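Local coordinates for 199aa long hypothetical Trp repressor binding protein (Sulfolobus tokodaii, PDB 2ZKI), which is of unknown function but, as a WrbA-like member of the flavodoxin-type fold, probably binds FMN and acts as a flavin-dependent reductase, at residues Leu10-Val18 with Ile52-Val63; Glu23-Ala33 with Arg177-Thr188. One frame throughout, in Å; residues are numbered along the deposited sequence.

Contact 1: Leu10-Val18 with Ile52-Val63; sequences LFYGYGSIV and IPFDKVKDIPEV. With SO4 (sulfate ion), chain I.
Leu10-Val18 and Ile52-Val63 run past each other in opposite directions. Leu10 lies opposite Val63, and Tyr14 opposite Val57 with their CA atoms 6.3 Å apart. No hydrogen bond joins the two segments. The fold is flavodoxin-like, and Leu10-Val18 is its first strand end, the following loop and the start of helix 16-31. That loop binds the FMN phosphate in flavodoxins. A sulfate ion sits here, consistent with such a site, and its O4 accepts a hydrogen bond from Tyr14 N at 2.9 Å. At Gly13, with positive phi, a side chain would press on the preceding carbonyl.

The Tyr14 ring carries the contact. Ile52 CG2 stands over one face, 3.5 Å from the ring centroid and 3° off the normal, a CH-pi contact. The Tyr14 edge points at the face of Phe54 in a T-shaped pair, with the planes at 70°. Val57 CG2 meets Tyr14 CD1 at 3.5 Å. CG of Tyr14 is anti to the carbonyl carbon, beside the backbone N (chi1 -52°), which sets the ring against Ile52, Phe54 and Val57. Tyr14 OH and Tyr12 OH are both hydrogen-bonded to Glu42 OE2. With Tyr14 replaced by an alanine, Ile52 CG2 would probably lose the ring face it rests on, Phe54 the edge that meets it, and Glu42 one hydroxyl partner.

Toward the strand the contact is apolar. The type I turn from Val57 to Ile60 brings Ile60 inward. At the strand end, Leu10 CD1 packs on the branches of Val63, with CG1 at 3.7 Å. Ile60 CD1 touches both Phe11 CZ and Val18 CG1, each at 3.7 Å, and lies at the edge of the Phe11 ring, close to its plane.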
loop_
_atom_site.group_PDB
_atom_site.type_symbol
_atom_site.label_atom_id
_atom_site.label_comp_id
_atom_site.label_asym_id
_atom_site.label_seq_id
_atom_site.Cartn_x
_atom_site.Cartn_y
_atom_site.Cartn_z
ATOM N N LEU A 10 -16.118 12.389 -9.154
ATOM C CA LEU A 10 -16.758 11.083 -9.105
ATOM C C LEU A 10 -16.719 10.542 -7.682
ATOM O O LEU A 10 -15.688 10.621 -7.016
ATOM C CB LEU A 10 -16.044 10.126 -10.063
ATOM C CG LEU A 10 -16.532 8.685 -10.215
ATOM C CD1 LEU A 10 -17.951 8.650 -10.734
ATOM C CD2 LEU A 10 -15.605 7.925 -11.143
ATOM N N PHE A 11 -17.840 9.997 -7.216
ATOM C CA PHE A 11 -17.922 9.491 -5.849
ATOM C C PHE A 11 -18.980 8.412 -5.633
ATOM O O PHE A 11 -19.989 8.363 -6.334
ATOM C CB PHE A 11 -18.128 10.646 -4.852
ATOM C CG PHE A 11 -19.512 11.241 -4.870
ATOM C CD1 PHE A 11 -19.845 12.237 -5.779
ATOM C CD2 PHE A 11 -20.478 10.816 -3.961
ATOM C CE1 PHE A 11 -21.124 12.792 -5.791
ATOM C CE2 PHE A 11 -21.759 11.365 -3.968
ATOM C CZ PHE A 11 -22.081 12.353 -4.883
ATOM N N TYR A 12 -18.724 7.542 -4.659
ATOM C CA TYR A 12 -19.753 6.679 -4.095
ATOM C C TYR A 12 -20.202 7.304 -2.778
ATOM O O TYR A 12 -19.404 7.952 -2.098
ATOM C CB TYR A 12 -19.210 5.264 -3.854
ATOM C CG TYR A 12 -20.179 4.349 -3.128
ATOM C CD1 TYR A 12 -21.087 3.562 -3.833
ATOM C CD2 TYR A 12 -20.192 4.281 -1.734
ATOM C CE1 TYR A 12 -21.983 2.728 -3.170
ATOM C CE2 TYR A 12 -21.082 3.452 -1.059
ATOM C CZ TYR A 12 -21.974 2.677 -1.782
ATOM O OH TYR A 12 -22.855 1.855 -1.115
ATOM N N GLY A 13 -21.472 7.127 -2.424
ATOM C CA GLY A 13 -21.931 7.506 -1.091
ATOM C C GLY A 13 -23.185 8.351 -0.997
ATOM O O GLY A 13 -23.717 8.824 -2.005
ATOM N N TYR A 14 -23.643 8.545 0.239
ATOM C CA TYR A 14 -24.919 9.194 0.520
ATOM C C TYR A 14 -24.826 10.190 1.683
ATOM O O TYR A 14 -25.772 10.942 1.939
ATOM C CB TYR A 14 -25.995 8.137 0.820
ATOM C CG TYR A 14 -26.107 7.045 -0.225
ATOM C CD1 TYR A 14 -26.890 7.222 -1.364
ATOM C CD2 TYR A 14 -25.423 5.836 -0.077
ATOM C CE1 TYR A 14 -26.992 6.229 -2.332
ATOM C CE2 TYR A 14 -25.518 4.834 -1.039
ATOM C CZ TYR A 14 -26.307 5.038 -2.163
ATOM O OH TYR A 14 -26.410 4.056 -3.122
ATOM N N GLY A 15 -23.687 10.193 2.375
ATOM C CA GLY A 15 -23.508 11.007 3.580
ATOM C C GLY A 15 -22.605 12.217 3.411
ATOM O O GLY A 15 -22.808 13.041 2.511
ATOM N N SER A 16 -21.607 12.318 4.289
ATOM C CA SER A 16 -20.671 13.448 4.308
ATOM C C SER A 16 -19.708 13.474 3.117
ATOM O O SER A 16 -19.077 14.500 2.843
ATOM C CB SER A 16 -19.885 13.471 5.625
ATOM O OG SER A 16 -19.231 12.234 5.860
ATOM N N ILE A 17 -19.599 12.344 2.419
ATOM C CA ILE A 17 -18.778 12.243 1.212
ATOM C C ILE A 17 -19.355 13.102 0.077
ATOM O O ILE A 17 -18.609 13.632 -0.753
ATOM C CB ILE A 17 -18.580 10.752 0.774
ATOM C CG1 ILE A 17 -17.579 10.629 -0.381
ATOM C CG2 ILE A 17 -19.910 10.085 0.432
ATOM C CD1 ILE A 17 -16.132 10.544 0.057
ATOM N N VAL A 18 -20.681 13.244 0.068
ATOM C CA VAL A 18 -21.389 14.070 -0.909
ATOM C C VAL A 18 -21.005 15.540 -0.745
ATOM O O VAL A 18 -20.686 16.212 -1.727
ATOM C CB VAL A 18 -22.932 13.910 -0.790
ATOM C CG1 VAL A 18 -23.651 14.773 -1.819
ATOM C CG2 VAL A 18 -23.345 12.449 -0.941
ATOM N N ILE A 52 -30.703 3.562 3.704
ATOM C CA ILE A 52 -29.947 4.404 2.771
ATOM C C ILE A 52 -30.799 5.580 2.267
ATOM O O ILE A 52 -31.868 5.368 1.683
ATOM C CB ILE A 52 -29.358 3.584 1.582
ATOM C CG1 ILE A 52 -28.233 2.665 2.074
ATOM C CG2 ILE A 52 -28.829 4.514 0.484
ATOM C CD1 ILE A 52 -27.691 1.706 1.022
ATOM N N PRO A 53 -30.328 6.824 2.502
ATOM C CA PRO A 53 -31.052 8.004 2.040
ATOM C C PRO A 53 -30.682 8.373 0.602
ATOM O O PRO A 53 -29.772 9.179 0.377
ATOM C CB PRO A 53 -30.616 9.100 3.026
ATOM C CG PRO A 53 -29.356 8.586 3.694
ATOM C CD PRO A 53 -29.086 7.188 3.208
ATOM N N PHE A 54 -31.389 7.775 -0.356
ATOM C CA PHE A 54 -31.184 8.050 -1.781
ATOM C C PHE A 54 -31.561 9.488 -2.135
ATOM O O PHE A 54 -30.990 10.078 -3.057
ATOM C CB PHE A 54 -31.995 7.078 -2.646
ATOM C CG PHE A 54 -31.540 5.644 -2.552
ATOM C CD1 PHE A 54 -32.099 4.780 -1.613
ATOM C CD2 PHE A 54 -30.564 5.152 -3.417
ATOM C CE1 PHE A 54 -31.687 3.451 -1.527
ATOM C CE2 PHE A 54 -30.143 3.823 -3.341
ATOM C CZ PHE A 54 -30.706 2.972 -2.394
ATOM N N ASP A 55 -32.517 10.037 -1.385
ATOM C CA ASP A 55 -33.033 11.400 -1.575
ATOM C C ASP A 55 -31.975 12.497 -1.395
ATOM O O ASP A 55 -32.149 13.622 -1.873
ATOM C CB ASP A 55 -34.231 11.650 -0.645
ATOM C CG ASP A 55 -33.926 11.316 0.811
ATOM O OD1 ASP A 55 -33.138 12.054 1.445
ATOM O OD2 ASP A 55 -34.483 10.320 1.325
ATOM N N LYS A 56 -30.887 12.160 -0.705
ATOM C CA LYS A 56 -29.755 13.069 -0.528
ATOM C C LYS A 56 -28.923 13.205 -1.807
ATOM O O LYS A 56 -28.194 14.186 -1.980
ATOM C CB LYS A 56 -28.864 12.598 0.629
ATOM C CG LYS A 56 -29.457 12.808 2.023
ATOM C CD LYS A 56 -29.315 14.259 2.485
ATOM C CE LYS A 56 -29.999 14.500 3.826
ATOM N NZ LYS A 56 -31.489 14.489 3.720
ATOM N N VAL A 57 -29.047 12.220 -2.696
ATOM C CA VAL A 57 -28.221 12.137 -3.904
ATOM C C VAL A 57 -29.051 12.167 -5.196
ATOM O O VAL A 57 -28.506 12.017 -6.295
ATOM C CB VAL A 57 -27.326 10.864 -3.897
ATOM C CG1 VAL A 57 -26.084 11.074 -4.749
ATOM C CG2 VAL A 57 -26.911 10.500 -2.485
ATOM N N LYS A 58 -30.363 12.374 -5.067
ATOM C CA LYS A 58 -31.266 12.340 -6.227
ATOM C C LYS A 58 -31.107 13.521 -7.190
ATOM O O LYS A 58 -31.521 13.443 -8.350
ATOM C CB LYS A 58 -32.725 12.161 -5.789
ATOM C CG LYS A 58 -33.082 10.703 -5.518
ATOM C CD LYS A 58 -34.542 10.509 -5.141
ATOM C CE LYS A 58 -34.822 9.037 -4.852
ATOM N NZ LYS A 58 -36.244 8.790 -4.485
ATOM N N ASP A 59 -30.496 14.600 -6.711
ATOM C CA ASP A 59 -30.164 15.743 -7.558
ATOM C C ASP A 59 -28.908 15.497 -8.397
ATOM O O ASP A 59 -28.737 16.111 -9.452
ATOM C CB ASP A 59 -29.995 17.007 -6.712
ATOM C CG ASP A 59 -31.317 17.545 -6.198
ATOM O OD1 ASP A 59 -32.210 17.827 -7.027
ATOM O OD2 ASP A 59 -31.459 17.691 -4.964
ATOM N N ILE A 60 -28.039 14.604 -7.922
ATOM C CA ILE A 60 -26.792 14.269 -8.614
ATOM C C ILE A 60 -26.985 13.079 -9.559
ATOM O O ILE A 60 -27.302 11.976 -9.110
ATOM C CB ILE A 60 -25.638 13.984 -7.617
ATOM C CG1 ILE A 60 -25.384 15.207 -6.733
ATOM C CG2 ILE A 60 -24.360 13.587 -8.358
ATOM C CD1 ILE A 60 -24.763 14.884 -5.391
ATOM N N PRO A 61 -26.790 13.303 -10.874
ATOM C CA PRO A 61 -26.962 12.266 -11.894
ATOM C C PRO A 61 -25.924 11.154 -11.784
ATOM O O PRO A 61 -24.857 11.361 -11.208
ATOM C CB PRO A 61 -26.763 13.030 -13.212
ATOM C CG PRO A 61 -26.924 14.469 -12.863
ATOM C CD PRO A 61 -26.395 14.587 -11.477
ATOM N N GLU A 62 -26.249 9.985 -12.328
ATOM C CA GLU A 62 -25.311 8.867 -12.375
ATOM C C GLU A 62 -24.237 9.095 -13.432
ATOM O O GLU A 62 -24.489 9.709 -14.470
ATOM C CB GLU A 62 -26.038 7.548 -12.646
ATOM C CG GLU A 62 -26.727 6.945 -11.429
ATOM C CD GLU A 62 -27.236 5.530 -11.672
ATOM O OE1 GLU A 62 -27.476 4.809 -10.679
ATOM O OE2 GLU A 62 -27.395 5.137 -12.849
ATOM N N VAL A 63 -23.036 8.596 -13.153
ATOM C CA VAL A 63 -21.908 8.728 -14.067
ATOM C C VAL A 63 -22.070 7.804 -15.272
ATOM O O VAL A 63 -22.581 6.691 -15.151
ATOM C CB VAL A 63 -20.561 8.449 -13.345
ATOM C CG1 VAL A 63 -20.487 7.007 -12.845
ATOM C CG2 VAL A 63 -19.370 8.783 -14.245
HETATM S S SO4 I . -22.173 6.888 3.256
HETATM O O1 SO4 I . -23.081 7.620 4.135
HETATM O O2 SO4 I . -21.055 7.753 2.882
HETATM O O3 SO4 I . -21.672 5.708 3.957
HETATM O O4 SO4 I . -22.884 6.478 2.049
#

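Contact 2: Glu23-Ala33 with Arg177-Thr188; sequences EIGKGAEEAGA and RKIARFQGKRIT. With SO4 (sulfate ion), chain K; SO4 (sulfate ion), chain M; SO4 (sulfate ion), chain L.
The Arg181 guanidinium receives Glu23 OE2 near its edge, 18° out of its plane. Arg181 NE donates to this oxygen at 3.0 Å in a salt bridge, and the carboxylate plane is turned 68° from the guanidinium. One guanidinium face lies over Arg177 O and Lys178 CA, both toward the rim. Two sulfates, probably from the crystallisation liquor, sit at other edges: Arg181 NH2 bonds O1 of one at 2.7 Å, and NH1 approaches O4 of the other. Arg177 reaches that second sulfate and, by a weak hydrogen bond from NH2, a third, while its CB and CG pass the Glu23 carboxylate. The Arg181 side chain is a knob among Glu23, Lys26, Gly27 and Glu30.

Beyond the charges the helices come very close. Their axes approach to 6.4 Å and cross at -50°. Gly27 and Gly184 make this possible, since a CB on either would clash with a carbonyl opposite. CA-H...O contacts run both ways, from Gly27 CA to Arg181 O and from Gly184 CA to Ile24 O, each at 3.3 Å. Farther on, Thr188 OG1 bonds Gly184 O within its own helix and touches Ala28 CB across the contact. Thr188 CG2 touches Ala31 and Ala33.

Ile24 and Gln183 also touch Phe113 of the central sheet. The crossing is glycine-mediated. The first and last helices lie on one side of the parallel sheet, as in the flavodoxin-like fold.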
loop_
_atom_site.group_PDB
_atom_site.type_symbol
_atom_site.label_atom_id
_atom_site.label_comp_id
_atom_site.label_asym_id
_atom_site.label_seq_id
_atom_site.Cartn_x
_atom_site.Cartn_y
_atom_site.Cartn_z
ATOM N N GLU A 23 -17.723 20.534 -2.400
ATOM C CA GLU A 23 -16.675 21.493 -2.043
ATOM C C GLU A 23 -15.478 21.421 -2.986
ATOM O O GLU A 23 -14.928 22.452 -3.373
ATOM C CB GLU A 23 -16.219 21.283 -0.599
ATOM C CG GLU A 23 -17.247 21.676 0.454
ATOM C CD GLU A 23 -17.443 23.175 0.566
ATOM O OE1 GLU A 23 -18.567 23.599 0.905
ATOM O OE2 GLU A 23 -16.479 23.930 0.316
ATOM N N ILE A 24 -15.080 20.204 -3.349
ATOM C CA ILE A 24 -14.023 19.997 -4.343
ATOM C C ILE A 24 -14.463 20.572 -5.693
ATOM O O ILE A 24 -13.660 21.162 -6.416
ATOM C CB ILE A 24 -13.622 18.499 -4.459
ATOM C CG1 ILE A 24 -12.981 18.024 -3.152
ATOM C CG2 ILE A 24 -12.658 18.272 -5.628
ATOM C CD1 ILE A 24 -12.803 16.535 -3.045
ATOM N N GLY A 25 -15.747 20.411 -6.008
ATOM C CA GLY A 25 -16.336 21.004 -7.204
ATOM C C GLY A 25 -16.285 22.520 -7.176
ATOM O O GLY A 25 -15.928 23.151 -8.172
ATOM N N LYS A 26 -16.634 23.097 -6.027
ATOM C CA LYS A 26 -16.636 24.548 -5.833
ATOM C C LYS A 26 -15.230 25.135 -5.978
ATOM O O LYS A 26 -15.040 26.142 -6.663
ATOM C CB LYS A 26 -17.225 24.906 -4.464
ATOM C CG LYS A 26 -17.621 26.371 -4.304
ATOM C CD LYS A 26 -17.879 26.712 -2.841
ATOM C CE LYS A 26 -18.451 28.116 -2.680
ATOM N NZ LYS A 26 -19.892 28.183 -3.069
ATOM N N GLY A 27 -14.258 24.492 -5.335
ATOM C CA GLY A 27 -12.861 24.910 -5.398
ATOM C C GLY A 27 -12.286 24.849 -6.799
ATOM O O GLY A 27 -11.449 25.673 -7.166
ATOM N N ALA A 28 -12.736 23.871 -7.580
ATOM C CA ALA A 28 -12.322 23.728 -8.976
ATOM C C ALA A 28 -12.956 24.800 -9.865
ATOM O O ALA A 28 -12.323 25.284 -10.805
ATOM C CB ALA A 28 -12.659 22.335 -9.489
ATOM N N GLU A 29 -14.204 25.159 -9.561
ATOM C CA GLU A 29 -14.911 26.233 -10.264
ATOM C C GLU A 29 -14.282 27.597 -9.983
ATOM O O GLU A 29 -14.185 28.437 -10.881
ATOM C CB GLU A 29 -16.393 26.258 -9.877
ATOM C CG GLU A 29 -17.260 25.252 -10.619
ATOM C CD GLU A 29 -18.708 25.247 -10.141
ATOM O OE1 GLU A 29 -18.954 25.562 -8.953
ATOM O OE2 GLU A 29 -19.602 24.919 -10.957
ATOM N N GLU A 30 -13.860 27.806 -8.736
ATOM C CA GLU A 30 -13.161 29.027 -8.339
ATOM C C GLU A 30 -11.759 29.097 -8.950
ATOM O O GLU A 30 -11.188 30.180 -9.081
ATOM C CB GLU A 30 -13.097 29.142 -6.814
ATOM C CG GLU A 30 -14.442 29.476 -6.163
ATOM C CD GLU A 30 -14.419 29.389 -4.639
ATOM O OE1 GLU A 30 -13.381 29.719 -4.022
ATOM O OE2 GLU A 30 -15.456 28.996 -4.057
ATOM N N ALA A 31 -11.223 27.937 -9.326
ATOM C CA ALA A 31 -9.954 27.850 -10.052
ATOM C C ALA A 31 -10.137 28.084 -11.555
ATOM O O ALA A 31 -9.173 28.378 -12.264
ATOM C CB ALA A 31 -9.286 26.503 -9.796
ATOM N N GLY A 32 -11.373 27.944 -12.030
ATOM C CA GLY A 32 -11.716 28.225 -13.425
ATOM C C GLY A 32 -11.840 26.988 -14.295
ATOM O O GLY A 32 -11.086 26.817 -15.257
ATOM N N ALA A 33 -12.798 26.128 -13.959
ATOM C CA ALA A 33 -12.998 24.874 -14.677
ATOM C C ALA A 33 -14.469 24.473 -14.712
ATOM O O ALA A 33 -15.235 24.813 -13.806
ATOM C CB ALA A 33 -12.169 23.773 -14.042
ATOM N N ARG A 177 -13.783 21.990 4.726
ATOM C CA ARG A 177 -14.257 22.662 3.510
ATOM C C ARG A 177 -13.126 23.417 2.811
ATOM O O ARG A 177 -13.047 23.428 1.580
ATOM C CB ARG A 177 -15.398 23.635 3.821
ATOM C CG ARG A 177 -16.590 23.035 4.550
ATOM C CD ARG A 177 -17.737 24.030 4.596
ATOM N NE ARG A 177 -18.337 24.093 5.925
ATOM C CZ ARG A 177 -18.085 25.046 6.822
ATOM N NH1 ARG A 177 -17.243 26.033 6.535
ATOM N NH2 ARG A 177 -18.679 25.014 8.009
ATOM N N LYS A 178 -12.267 24.051 3.611
ATOM C CA LYS A 178 -11.092 24.765 3.115
ATOM C C LYS A 178 -10.136 23.806 2.415
ATOM O O LYS A 178 -9.564 24.141 1.374
ATOM C CB LYS A 178 -10.359 25.458 4.269
ATOM C CG LYS A 178 -11.023 26.719 4.812
ATOM C CD LYS A 178 -10.459 27.978 4.155
ATOM C CE LYS A 178 -10.523 29.189 5.092
ATOM N NZ LYS A 178 -11.914 29.554 5.498
ATOM N N ILE A 179 -9.977 22.617 2.995
ATOM C CA ILE A 179 -9.081 21.589 2.467
ATOM C C ILE A 179 -9.654 20.925 1.210
ATOM O O ILE A 179 -8.914 20.624 0.270
ATOM C CB ILE A 179 -8.732 20.535 3.552
ATOM C CG1 ILE A 179 -7.831 21.161 4.623
ATOM C CG2 ILE A 179 -8.053 19.308 2.938
ATOM C CD1 ILE A 179 -7.774 20.386 5.925
ATOM N N ALA A 180 -10.968 20.711 1.199
ATOM C CA ALA A 180 -11.648 20.114 0.047
ATOM C C ALA A 180 -11.630 21.052 -1.161
ATOM O O ALA A 180 -11.321 20.626 -2.278
ATOM C CB ALA A 180 -13.071 19.724 0.407
ATOM N N ARG A 181 -11.944 22.327 -0.928
ATOM C CA ARG A 181 -11.881 23.348 -1.976
ATOM C C ARG A 181 -10.470 23.482 -2.542
ATOM O O ARG A 181 -10.296 23.715 -3.742
ATOM C CB ARG A 181 -12.395 24.700 -1.463
ATOM C CG ARG A 181 -13.912 24.814 -1.495
ATOM C CD ARG A 181 -14.414 26.209 -1.158
ATOM N NE ARG A 181 -14.731 26.351 0.259
ATOM C CZ ARG A 181 -14.026 27.075 1.124
ATOM N NH1 ARG A 181 -14.402 27.133 2.393
ATOM N NH2 ARG A 181 -12.954 27.747 0.725
ATOM N N PHE A 182 -9.471 23.318 -1.675
ATOM C CA PHE A 182 -8.075 23.359 -2.092
ATOM C C PHE A 182 -7.717 22.193 -3.014
ATOM O O PHE A 182 -6.965 22.368 -3.974
ATOM C CB PHE A 182 -7.135 23.410 -0.880
ATOM C CG PHE A 182 -5.676 23.344 -1.241
ATOM C CD1 PHE A 182 -5.080 24.363 -1.979
ATOM C CD2 PHE A 182 -4.898 22.254 -0.854
ATOM C CE1 PHE A 182 -3.733 24.304 -2.323
ATOM C CE2 PHE A 182 -3.548 22.185 -1.191
ATOM C CZ PHE A 182 -2.965 23.214 -1.927
ATOM N N GLN A 183 -8.264 21.014 -2.726
ATOM C CA GLN A 183 -8.032 19.832 -3.558
ATOM C C GLN A 183 -8.568 20.042 -4.972
ATOM O O GLN A 183 -7.918 19.664 -5.952
ATOM C CB GLN A 183 -8.643 18.580 -2.920
ATOM C CG GLN A 183 -8.205 17.278 -3.580
ATOM C CD GLN A 183 -8.449 16.057 -2.717
ATOM O OE1 GLN A 183 -9.470 15.953 -2.040
ATOM N NE2 GLN A 183 -7.511 15.119 -2.745
ATOM N N GLY A 184 -9.749 20.655 -5.063
ATOM C CA GLY A 184 -10.342 21.034 -6.343
ATOM C C GLY A 184 -9.497 22.050 -7.090
ATOM O O GLY A 184 -9.394 21.998 -8.318
ATOM N N LYS A 185 -8.895 22.974 -6.344
ATOM C CA LYS A 185 -7.980 23.953 -6.920
ATOM C C LYS A 185 -6.710 23.262 -7.405
ATOM O O LYS A 185 -6.190 23.579 -8.475
ATOM C CB LYS A 185 -7.639 25.042 -5.899
ATOM C CG LYS A 185 -6.793 26.177 -6.457
ATOM C CD LYS A 185 -6.375 27.152 -5.370
ATOM C CE LYS A 185 -5.594 28.316 -5.962
ATOM N NZ LYS A 185 -5.172 29.297 -4.924
ATOM N N ARG A 186 -6.236 22.305 -6.614
ATOM C CA ARG A 186 -5.000 21.588 -6.895
ATOM C C ARG A 186 -5.100 20.688 -8.142
ATOM O O ARG A 186 -4.158 20.625 -8.936
ATOM C CB ARG A 186 -4.575 20.791 -5.655
ATOM C CG ARG A 186 -3.133 20.299 -5.633
ATOM C CD ARG A 186 -2.115 21.416 -5.406
ATOM N NE ARG A 186 -1.622 21.974 -6.664
ATOM C CZ ARG A 186 -0.671 21.424 -7.419
ATOM N NH1 ARG A 186 -0.090 20.288 -7.058
ATOM N NH2 ARG A 186 -0.300 22.013 -8.546
ATOM N N ILE A 187 -6.237 20.013 -8.316
ATOM C CA ILE A 187 -6.437 19.133 -9.477
ATOM C C ILE A 187 -6.632 19.916 -10.778
ATOM O O ILE A 187 -6.195 19.476 -11.842
ATOM C CB ILE A 187 -7.596 18.094 -9.259
ATOM C CG1 ILE A 187 -7.675 17.084 -10.414
ATOM C CG2 ILE A 187 -8.949 18.779 -9.063
ATOM C CD1 ILE A 187 -6.521 16.104 -10.475
ATOM N N THR A 188 -7.272 21.079 -10.677
ATOM C CA THR A 188 -7.511 21.946 -11.828
ATOM C C THR A 188 -6.197 22.480 -12.397
ATOM O O THR A 188 -6.014 22.513 -13.614
ATOM C CB THR A 188 -8.453 23.116 -11.463
ATOM O OG1 THR A 188 -9.685 22.592 -10.955
ATOM C CG2 THR A 188 -8.747 23.985 -12.677
HETATM S S SO4 K . -16.414 28.428 4.392
HETATM O O1 SO4 K . -16.600 29.595 3.536
HETATM O O2 SO4 K . -17.184 28.610 5.618
HETATM O O3 SO4 K . -16.884 27.229 3.700
HETATM O O4 SO4 K . -14.998 28.287 4.721
HETATM S S SO4 M . -11.194 30.461 1.066
HETATM O O1 SO4 M . -12.326 30.074 1.902
HETATM O O2 SO4 M . -9.962 30.360 1.843
HETATM O O3 SO4 M . -11.119 29.581 -0.097
HETATM O O4 SO4 M . -11.376 31.841 0.621
HETATM S S SO4 L . -17.713 25.137 11.559
HETATM O O1 SO4 L . -17.613 26.414 10.856
HETATM O O2 SO4 L . -18.371 25.345 12.846
HETATM O O3 SO4 L . -18.507 24.209 10.763
HETATM O O4 SO4 L . -16.376 24.588 11.772
#

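Both contacts use helix 16-31, contact 1 at its start and contact 2 along its later turns. Their centres are about 19 Å apart and they do not touch. Each runs from core to surface. In contact 1 the buried Phe11, Val18 and Ile60 pass into the partly exposed Tyr14 end, beside the probable phosphate site; rings and branched side chains do the work. In contact 2 the buried glycine crossing of two regular helices passes into the outer Glu23-Arg181 end, where charge takes over. Sulfate also differs between them: a backbone N-H of a loop holds it in contact 1, mainly arginine side chains in contact 2, with a weak lysine bond.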